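Local coordinates for hypothetical protein BACOVA_04980 (Bacteroides ovatus, PDB 3UFI) that is a putative cell adhesion protein of the fimbrillin (FimA-like) family that probably serves as a structural subunit of a bacterial pilus, at residues A[23-26]-A[27-30]. Sequence-based numbering, arbitrary orientation.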
loop_
_atom_site.group_PDB
_atom_site.type_symbol
_atom_site.label_atom_id
_atom_site.label_comp_id
_atom_site.label_asym_id
_atom_site.label_seq_id
_atom_site.Cartn_x
_atom_site.Cartn_y
_atom_site.Cartn_z
ATOM N N GLU A 23 3.371 8.571 -6.123
ATOM C CA GLU A 23 2.426 9.168 -5.193
ATOM C C GLU A 23 2.443 10.674 -5.281
ATOM O O GLU A 23 3.358 11.271 -5.849
ATOM C CB GLU A 23 2.688 8.712 -3.741
ATOM C CG GLU A 23 4.113 8.904 -3.256
ATOM C CD GLU A 23 4.328 8.360 -1.859
ATOM O OE1 GLU A 23 3.882 7.223 -1.579
ATOM O OE2 GLU A 23 4.945 9.077 -1.041
ATOM N N VAL A 24 1.411 11.288 -4.705
ATOM C CA VAL A 24 1.274 12.738 -4.660
ATOM C C VAL A 24 2.277 13.284 -3.659
ATOM O O VAL A 24 2.342 12.853 -2.506
ATOM C CB VAL A 24 -0.171 13.204 -4.335
ATOM C CG1 VAL A 24 -0.256 14.735 -4.270
ATOM C CG2 VAL A 24 -1.169 12.654 -5.353
ATOM N N VAL A 25 3.086 14.209 -4.142
ATOM C CA VAL A 25 4.048 14.966 -3.357
ATOM C C VAL A 25 3.304 16.267 -3.010
ATOM O O VAL A 25 2.984 17.060 -3.912
ATOM C CB VAL A 25 5.357 15.184 -4.142
ATOM C CG1 VAL A 25 6.427 15.771 -3.236
ATOM C CG2 VAL A 25 5.840 13.882 -4.775
ATOM N N ASN A 26 2.925 16.420 -1.732
ATOM C CA ASN A 26 2.097 17.535 -1.263
ATOM C C ASN A 26 2.764 18.913 -1.461
ATOM O O ASN A 26 2.068 19.854 -1.863
ATOM C CB ASN A 26 1.692 17.331 0.200
ATOM C CG ASN A 26 0.987 16.015 0.450
ATOM O OD1 ASN A 26 -0.073 15.727 -0.126
ATOM N ND2 ASN A 26 1.575 15.173 1.301
ATOM N N ASN A 27 4.100 19.015 -1.247
ATOM C CA ASN A 27 4.814 20.286 -1.389
ATOM C C ASN A 27 4.840 20.806 -2.863
ATOM O O ASN A 27 5.019 22.009 -3.058
ATOM C CB ASN A 27 6.232 20.206 -0.780
ATOM C CG ASN A 27 7.322 19.591 -1.630
ATOM O OD1 ASN A 27 7.102 18.676 -2.422
ATOM N ND2 ASN A 27 8.545 20.065 -1.447
ATOM N N VAL A 28 4.630 19.925 -3.877
ATOM C CA VAL A 28 4.595 20.336 -5.290
ATOM C C VAL A 28 3.185 20.127 -5.888
ATOM O O VAL A 28 2.906 20.657 -6.967
ATOM C CB VAL A 28 5.690 19.703 -6.199
ATOM C CG1 VAL A 28 7.067 20.300 -5.921
ATOM C CG2 VAL A 28 5.711 18.185 -6.102
ATOM N N GLN A 29 2.307 19.381 -5.184
ATOM C CA GLN A 29 0.907 19.100 -5.565
ATOM C C GLN A 29 0.835 18.404 -6.937
ATOM O O GLN A 29 0.080 18.809 -7.828
ATOM C CB GLN A 29 0.054 20.390 -5.535
ATOM C CG GLN A 29 -0.236 20.897 -4.127
ATOM C CD GLN A 29 -1.023 22.180 -4.152
ATOM O OE1 GLN A 29 -2.216 22.204 -4.484
ATOM N NE2 GLN A 29 -0.371 23.280 -3.794
ATOM N N GLU A 30 1.637 17.350 -7.088
ATOM C CA GLU A 30 1.757 16.573 -8.319
ATOM C C GLU A 30 2.072 15.104 -8.038
ATOM O O GLU A 30 2.824 14.810 -7.103
ATOM C CB GLU A 30 2.879 17.184 -9.193
ATOM C CG GLU A 30 2.889 16.730 -10.646
ATOM C CD GLU A 30 1.556 16.844 -11.368
ATOM O OE1 GLU A 30 0.762 15.871 -11.319
ATOM O OE2 GLU A 30 1.301 17.920 -11.962
#
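V25 and E30 face each other as an antiparallel hydrogen-bonded pair, CA to CA 5.7 Å, where the chain leaves strand 16-25, reverses through N26 to Q29 and enters strand 30-34. The V25 N to E30 O bond is 3.0 Å long and almost straight, 177° at the hydrogen, although the amide lies 33° off the plane of the E30 carbonyl. The carbonyl oxygen of V25 faces three successive amides of the returning chain, V28 N, Q29 N and E30 N, each making a weak bond. The Q29 amide comes nearest, with N at 2.7 Å from V25 O, but is bent to 128° at the hydrogen; E30 N stands back at 3.5 Å. N26 and N27 have right-handed helical backbone angles and V28 stays roughly in that region, before Q29 switches to the left-handed helical conformation, phi and psi both positive, from which the chain enters strand 30-34.

The side chains of N27 and V28 each lie alongside that of V25, pointing the same way as it does. With CG1 of V28 anti to the carbonyl carbon, CG2 falls between the backbone N and the carbonyl carbon and packs against CB of V25 at 3.6 Å. CG1 of V25 also meets the amide oxygen of N27, with OD1 at 3.1 Å, a close oxygen-to-methyl approach slightly inside normal van der Waals separation. N26 turns away from this group, and its ND2 bonds V285 O, tying the turn to the C-terminal segment. Across the turn, CG of Q29 rests 3.4 Å from N26 O.

With Q29 and E30 both opposite V25, the arrangement is a G1 beta bulge, here closing a surface beta hairpin whose two strands belong to the mixed sheet of this fimbrillin-like protein.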